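PDB 3BW2: 2-nitropropane dioxygenase from Streptomyces ansochromogenes, which binds FMN and oxidises nitroalkanes, probably acting as a nitronate monooxygenase that uses molecular oxygen for the oxidative denitrification of alkyl nitronates such as propionate 3-nitronate. Local coordinates for residues A[42-47]-A[109-114]; A[89-93]-A[300-304]; A[268-273]-A[292-298]. One frame throughout, in Å; residues are numbered along the deposited sequence.

Contact 1: A[42-47]-A[109-114]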
# COMPACT_ATOMS: atom_id res chain seq x y z
N ALA A 42 -4.58 -24.09 -10.29
CA ALA A 42 -4.64 -24.78 -11.58
C ALA A 42 -3.79 -24.04 -12.62
O ALA A 42 -3.62 -24.50 -13.75
CB ALA A 42 -6.09 -24.89 -12.04
N GLY A 43 -3.27 -22.88 -12.23
CA GLY A 43 -2.45 -22.09 -13.13
C GLY A 43 -1.24 -22.84 -13.66
O GLY A 43 -0.48 -23.42 -12.90
N TYR A 44 -1.09 -22.82 -14.98
CA TYR A 44 0.01 -23.49 -15.68
C TYR A 44 -0.07 -25.02 -15.72
O TYR A 44 0.80 -25.66 -16.31
CB TYR A 44 1.36 -23.05 -15.09
CG TYR A 44 1.53 -21.54 -15.06
CD1 TYR A 44 1.29 -20.77 -16.20
CD2 TYR A 44 1.92 -20.89 -13.90
CE1 TYR A 44 1.42 -19.39 -16.18
CE2 TYR A 44 2.05 -19.49 -13.86
CZ TYR A 44 1.80 -18.75 -15.01
OH TYR A 44 1.92 -17.38 -14.98
N LYS A 45 -1.10 -25.61 -15.12
CA LYS A 45 -1.25 -27.06 -15.16
C LYS A 45 -2.23 -27.42 -16.27
O LYS A 45 -2.92 -26.55 -16.80
CB LYS A 45 -1.81 -27.62 -13.84
CG LYS A 45 -1.00 -27.29 -12.60
CD LYS A 45 -1.29 -28.31 -11.50
CE LYS A 45 -1.24 -27.69 -10.11
NZ LYS A 45 -0.02 -26.88 -9.83
N THR A 46 -2.29 -28.70 -16.64
CA THR A 46 -3.23 -29.15 -17.66
C THR A 46 -4.50 -29.44 -16.88
O THR A 46 -4.47 -29.53 -15.65
CB THR A 46 -2.79 -30.47 -18.33
OG1 THR A 46 -2.67 -31.50 -17.34
CG2 THR A 46 -1.46 -30.30 -19.06
N ALA A 47 -5.62 -29.57 -17.58
CA ALA A 47 -6.88 -29.86 -16.91
C ALA A 47 -6.75 -31.17 -16.14
O ALA A 47 -7.35 -31.35 -15.07
CB ALA A 47 -8.01 -29.97 -17.94
N ASP A 109 -4.35 -21.44 -21.20
CA ASP A 109 -4.01 -22.21 -20.01
C ASP A 109 -5.04 -23.30 -19.68
O ASP A 109 -5.35 -23.56 -18.52
CB ASP A 109 -3.83 -21.28 -18.80
CG ASP A 109 -3.10 -21.94 -17.65
OD1 ASP A 109 -2.07 -22.60 -17.90
OD2 ASP A 109 -3.53 -21.81 -16.48
N GLY A 110 -5.57 -23.94 -20.73
CA GLY A 110 -6.54 -25.01 -20.56
C GLY A 110 -7.87 -24.60 -19.96
O GLY A 110 -8.61 -25.43 -19.44
N TYR A 111 -8.19 -23.31 -20.05
CA TYR A 111 -9.44 -22.77 -19.51
C TYR A 111 -10.69 -23.60 -19.80
O TYR A 111 -11.42 -23.99 -18.89
CB TYR A 111 -9.64 -21.36 -20.06
CG TYR A 111 -10.76 -20.59 -19.42
CD1 TYR A 111 -10.70 -20.20 -18.08
CD2 TYR A 111 -11.88 -20.20 -20.17
CE1 TYR A 111 -11.71 -19.43 -17.51
CE2 TYR A 111 -12.90 -19.44 -19.60
CZ TYR A 111 -12.81 -19.05 -18.28
OH TYR A 111 -13.79 -18.27 -17.72
N ASP A 112 -10.95 -23.87 -21.08
CA ASP A 112 -12.13 -24.63 -21.47
C ASP A 112 -12.17 -26.03 -20.86
O ASP A 112 -13.21 -26.46 -20.35
CB ASP A 112 -12.24 -24.74 -23.00
CG ASP A 112 -12.50 -23.40 -23.66
OD1 ASP A 112 -12.93 -22.46 -22.96
OD2 ASP A 112 -12.28 -23.28 -24.88
N ALA A 113 -11.05 -26.74 -20.93
CA ALA A 113 -10.98 -28.09 -20.38
C ALA A 113 -11.10 -28.09 -18.86
O ALA A 113 -11.70 -28.99 -18.27
CB ALA A 113 -9.68 -28.75 -20.81
N LYS A 114 -10.52 -27.07 -18.22
CA LYS A 114 -10.59 -26.98 -16.77
C LYS A 114 -12.02 -26.70 -16.31
O LYS A 114 -12.48 -27.28 -15.33
CB LYS A 114 -9.62 -25.91 -16.27
CG LYS A 114 -8.16 -26.33 -16.44
CD LYS A 114 -7.17 -25.22 -16.09
CE LYS A 114 -5.74 -25.71 -16.29
NZ LYS A 114 -4.74 -24.61 -16.19

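Contact 2: A[89-93]-A[300-304]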
# COMPACT_ATOMS: atom_id res chain seq x y z
N LEU A 89 18.09 -11.79 -23.11
CA LEU A 89 18.19 -12.94 -22.20
C LEU A 89 19.17 -14.00 -22.72
O LEU A 89 19.33 -15.05 -22.09
CB LEU A 89 16.82 -13.58 -21.99
CG LEU A 89 15.77 -12.75 -21.25
CD1 LEU A 89 14.45 -13.52 -21.21
CD2 LEU A 89 16.25 -12.46 -19.84
N ALA A 90 19.81 -13.73 -23.86
CA ALA A 90 20.75 -14.69 -24.44
C ALA A 90 21.82 -15.09 -23.43
O ALA A 90 22.21 -16.26 -23.36
CB ALA A 90 21.40 -14.10 -25.68
N GLY A 91 22.29 -14.12 -22.65
CA GLY A 91 23.31 -14.41 -21.65
C GLY A 91 22.81 -15.38 -20.59
O GLY A 91 23.54 -16.28 -20.17
N GLU A 92 21.57 -15.19 -20.16
CA GLU A 92 20.96 -16.06 -19.15
C GLU A 92 20.88 -17.49 -19.70
O GLU A 92 21.18 -18.45 -19.00
CB GLU A 92 19.56 -15.56 -18.80
CG GLU A 92 19.48 -14.13 -18.26
CD GLU A 92 20.12 -13.97 -16.89
OE1 GLU A 92 20.38 -14.99 -16.22
OE2 GLU A 92 20.33 -12.81 -16.47
N ALA A 93 20.45 -17.60 -20.95
CA ALA A 93 20.32 -18.91 -21.60
C ALA A 93 21.66 -19.64 -21.62
O ALA A 93 21.75 -20.82 -21.28
CB ALA A 93 19.78 -18.73 -23.01
N LEU A 300 8.95 -17.74 -22.14
CA LEU A 300 10.32 -17.44 -22.50
C LEU A 300 11.33 -17.75 -21.39
O LEU A 300 12.37 -18.36 -21.64
CB LEU A 300 10.41 -15.96 -22.88
CG LEU A 300 11.62 -15.46 -23.68
CD1 LEU A 300 11.61 -16.09 -25.07
CD2 LEU A 300 11.55 -13.94 -23.78
N THR A 301 11.01 -17.34 -20.16
CA THR A 301 11.91 -17.53 -19.02
C THR A 301 11.75 -18.82 -18.22
O THR A 301 12.62 -19.16 -17.42
CB THR A 301 11.79 -16.38 -18.02
OG1 THR A 301 10.51 -16.45 -17.37
CG2 THR A 301 11.91 -15.03 -18.73
N SER A 302 10.63 -19.52 -18.42
CA SER A 302 10.37 -20.74 -17.67
C SER A 302 11.58 -21.67 -17.58
O SER A 302 11.91 -22.15 -16.50
CB SER A 302 9.18 -21.49 -18.26
OG SER A 302 8.89 -22.62 -17.47
N PRO A 303 12.25 -21.95 -18.72
CA PRO A 303 13.42 -22.83 -18.72
C PRO A 303 14.55 -22.25 -17.87
O PRO A 303 15.28 -22.99 -17.20
CB PRO A 303 13.80 -22.91 -20.19
CG PRO A 303 12.49 -22.72 -20.89
CD PRO A 303 11.88 -21.59 -20.10
N LEU A 304 14.71 -20.93 -17.90
CA LEU A 304 15.76 -20.28 -17.12
C LEU A 304 15.50 -20.47 -15.64
O LEU A 304 16.40 -20.82 -14.87
CB LEU A 304 15.81 -18.78 -17.46
CG LEU A 304 16.14 -18.42 -18.91
CD1 LEU A 304 16.05 -16.90 -19.11
CD2 LEU A 304 17.53 -18.93 -19.26

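Contact 3: A[268-273]-A[292-298]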
# COMPACT_ATOMS: atom_id res chain seq x y z
N ARG A 268 8.01 -7.09 -14.36
CA ARG A 268 7.52 -7.90 -15.47
C ARG A 268 8.68 -8.77 -15.96
O ARG A 268 8.55 -9.52 -16.92
CB ARG A 268 7.04 -7.01 -16.62
CG ARG A 268 5.77 -6.21 -16.33
CD ARG A 268 5.13 -5.69 -17.64
NE ARG A 268 3.90 -4.93 -17.41
CZ ARG A 268 3.87 -3.67 -16.96
NH1 ARG A 268 4.99 -3.02 -16.70
NH2 ARG A 268 2.70 -3.07 -16.77
N ALA A 269 9.82 -8.66 -15.28
CA ALA A 269 11.02 -9.40 -15.66
C ALA A 269 10.84 -10.90 -15.90
O ALA A 269 11.37 -11.44 -16.87
CB ALA A 269 12.11 -9.19 -14.61
N PHE A 270 10.10 -11.57 -15.04
CA PHE A 270 9.93 -13.01 -15.16
C PHE A 270 8.78 -13.51 -16.04
O PHE A 270 8.89 -14.56 -16.67
CB PHE A 270 9.77 -13.63 -13.77
CG PHE A 270 10.94 -13.38 -12.86
CD1 PHE A 270 12.13 -14.10 -13.03
CD2 PHE A 270 10.87 -12.43 -11.85
CE1 PHE A 270 13.22 -13.86 -12.20
CE2 PHE A 270 11.96 -12.18 -11.02
CZ PHE A 270 13.14 -12.90 -11.19
N THR A 271 7.69 -12.76 -16.09
CA THR A 271 6.52 -13.22 -16.84
C THR A 271 5.88 -12.25 -17.82
O THR A 271 4.98 -12.64 -18.57
CB THR A 271 5.43 -13.67 -15.86
OG1 THR A 271 4.93 -12.52 -15.17
CG2 THR A 271 6.00 -14.64 -14.83
N GLY A 272 6.31 -10.99 -17.81
CA GLY A 272 5.72 -10.03 -18.72
C GLY A 272 4.49 -9.35 -18.15
O GLY A 272 3.81 -8.59 -18.84
N ARG A 273 4.18 -9.64 -16.88
CA ARG A 273 3.05 -9.03 -16.20
C ARG A 273 3.55 -8.63 -14.81
O ARG A 273 4.41 -9.31 -14.24
CB ARG A 273 1.87 -10.02 -16.09
CG ARG A 273 0.49 -9.42 -16.41
CD ARG A 273 -0.59 -10.51 -16.44
NE ARG A 273 -1.89 -10.06 -16.93
CZ ARG A 273 -2.73 -9.26 -16.27
NH1 ARG A 273 -3.89 -8.92 -16.81
NH2 ARG A 273 -2.41 -8.79 -15.07
N ALA A 292 5.53 -5.61 -21.52
CA ALA A 292 4.23 -6.10 -21.10
C ALA A 292 3.81 -7.13 -22.14
O ALA A 292 3.23 -6.79 -23.16
CB ALA A 292 3.23 -4.96 -21.05
N ALA A 293 4.14 -8.40 -21.88
CA ALA A 293 3.81 -9.47 -22.81
C ALA A 293 3.63 -10.79 -22.07
O ALA A 293 4.56 -11.58 -21.97
CB ALA A 293 4.92 -9.61 -23.86
N TYR A 294 2.42 -11.01 -21.56
CA TYR A 294 2.09 -12.21 -20.81
C TYR A 294 1.11 -13.07 -21.60
O TYR A 294 0.21 -12.55 -22.25
CB TYR A 294 1.46 -11.82 -19.47
CG TYR A 294 1.03 -13.00 -18.63
CD1 TYR A 294 1.92 -13.63 -17.77
CD2 TYR A 294 -0.27 -13.50 -18.73
CE1 TYR A 294 1.53 -14.74 -17.02
CE2 TYR A 294 -0.67 -14.61 -17.98
CZ TYR A 294 0.24 -15.22 -17.13
OH TYR A 294 -0.14 -16.31 -16.39
N PRO A 295 1.26 -14.41 -21.56
CA PRO A 295 2.27 -15.17 -20.82
C PRO A 295 3.52 -15.40 -21.67
O PRO A 295 4.36 -16.24 -21.33
CB PRO A 295 1.54 -16.47 -20.52
CG PRO A 295 0.78 -16.69 -21.79
CD PRO A 295 0.23 -15.31 -22.11
N ASP A 296 3.64 -14.65 -22.76
CA ASP A 296 4.78 -14.77 -23.66
C ASP A 296 6.11 -14.79 -22.91
O ASP A 296 6.92 -15.71 -23.09
CB ASP A 296 4.79 -13.61 -24.66
CG ASP A 296 3.53 -13.58 -25.52
OD1 ASP A 296 2.42 -13.45 -24.96
OD2 ASP A 296 3.66 -13.67 -26.76
N VAL A 297 6.35 -13.78 -22.08
CA VAL A 297 7.59 -13.70 -21.32
C VAL A 297 7.70 -14.87 -20.35
O VAL A 297 8.79 -15.42 -20.15
CB VAL A 297 7.68 -12.36 -20.56
CG1 VAL A 297 8.93 -12.33 -19.69
CG2 VAL A 297 7.72 -11.21 -21.57
N HIS A 298 6.58 -15.25 -19.75
CA HIS A 298 6.58 -16.37 -18.82
C HIS A 298 7.10 -17.64 -19.49
O HIS A 298 7.92 -18.37 -18.92
CB HIS A 298 5.17 -16.62 -18.28
CG HIS A 298 5.03 -17.91 -17.53
ND1 HIS A 298 4.68 -19.09 -18.15
CD2 HIS A 298 5.26 -18.22 -16.23
CE1 HIS A 298 4.69 -20.07 -17.26
NE2 HIS A 298 5.04 -19.57 -16.09

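Contact 1: A[42-47]-A[109-114]
Lys-114 lays its aliphatic chain over the backbone of Ala-47, with CG 3.8 Å from Ala-47 CA, and then runs on, extended beyond CG, to deliver its ammonium group into the loop 42-47. There NZ hydrogen-bonds Ala-42 O at 2.7 Å and Lys-45 O at the same distance, both well off the carbonyl planes, and within its own segment it takes Asp-109 O as well. Asp-109 OD2 completes the grip as a salt bridge, 3.1 Å from NZ. That same carboxylate oxygen offers its syn lone pair to the amide of Tyr-44, with N to OD2 3.0 Å and an angle of 162°; OD1 adds only a weak bond to the same N-H. Asp-109 therefore ties the ammonium to the turn, and the two probably offset each other's charge. Ala-42 O is gripped twice, by Lys-114 NZ on one face and on the opposite face by Lys-45 N, the closing bond of a type II turn from Ala-42 to Lys-45. Farther out, Ala-47 CB meets Ala-113 CB at 3.5 Å, a small apolar patch between two helix starts. The hydroxyl of Tyr-44 leaves this contact to bond Tyr-294, and its ring stacks on His-298. Segment 42-47 is a beta-alpha loop at the C-terminal end of a TIM-barrel strand, held by the start of helix 111-120 close to the bound FMN.

Contact 2: A[89-93]-A[300-304]
The flat peptide joining Glu-92 to Ala-93 carries methyl CD2 of Leu-304 on one face, 3.6 Å from Ala-93 N, while at the peptide's edge the N-H of Ala-93 is spent on Leu-89 O in the first turn of helix 90-95. The other branch of Leu-304, CD1, rests on Glu-92 CB at 3.8 Å, so the forked end of this leucine straddles the base of the glutamate. With chi1 at -62°, CG of Leu-304 stands anti to its own carbonyl carbon, which sends the fork off helix 296-311 and against helix 90-95. The flat carboxylate of Glu-92 takes no part in this: the chain bends at chi2 (-68°) and carries it off to Arg-281, in a salt bridge, and to His-286, in a hydrogen bond.

At the other end of the contact Leu-89 works through one methyl. Its CD1 sits 3.9 Å from Leu-300 CD2 and equally far from Thr-301 CG2, and Leu-304 CD1 lies a little farther off at 4.3 Å. Thr-301 divides its two branches: CG2 faces the leucine, and OG1 turns to the backbone oxygen of Phe-270. Pro-303, which has no N-H to give, goes with a kink in this helix, where Leu-304 N makes a weak bond to Thr-301 O. Phe-282 and Leu-100 also pack against Leu-89.

Across the contact, then, methyl groups meet other methyls, the Glu-92 methylene and the backbone, and its cohesion should come from dispersion and the exclusion of water; the buried charge on Glu-92 is probably balanced by Arg-281 beside the apolar patch.

Contact 3: A[268-273]-A[292-298]
Tyr-294 holds CG anti to the backbone N (chi1 178°), and Arg-273, its chi1 at an unusual -136° and its chain extended from CG to NE, runs across that ring. The loop of a beta-hairpin, strands 264-267 and 275-278, is thus pressed on the start of helix 296-311, in a TIM-barrel flavoprotein. Arg-273 CD makes a CH-pi contact over one face of the tyrosine, 4.1 Å from the ring centroid. The opposite face carries CB of Pro-295, which follows a cis peptide bond. Thr-271 O lies at the ring edge, 3.3 Å from Tyr-294 CD1. The guanidinium stands nearly perpendicular to the ring, at 88°, and reaches Thr-182, while the phenol hydroxyl bonds Tyr-44. An alanine at Tyr-294 is likely to open a gap between Arg-273 and Pro-295, free the arginine chain to shift, and leave the Tyr-44 hydroxyl without this partner.

Thr-271 also packs on His-298: its CG2 meets the imidazole edge in plane, 3.9 Å from CD2, and OG1 bonds His-179. The backbones are joined more lightly, by weak bonds from His-298 N to Thr-271 O and from Ala-293 N to Gly-272 O. On the outer side, Arg-268 brushes Ala-292 with CD and NE before its guanidinium pairs with Asp-185 and Asp-190. Val-297 fits closely on the Thr-271 to Gly-272 peptide; Gly-272 has a positive phi that suits glycine, and Val-297 CB comes to 3.4 Å from Gly-272 N.

Contacts 2 and 3 share helix 296-311: contact 3 packs a hairpin loop on its start, and contact 2 sets its next turns against helix 90-95. Thr-301 ties contact 2 back to that hairpin loop. Contact 1 belongs to the barrel's loops, and Tyr-44 bridges it to contact 3. Contacts 2 and 3 are buried, contact 1 only partly. Their chemistry differs accordingly: an ammonium among carbonyls and a carboxylate in contact 1, aliphatic side chains on one another and on a peptide face in contact 2, and in contact 3 a mixture of CH-pi, close backbone packing and weak amide bonds. Contact 2 lies farthest from the flavin.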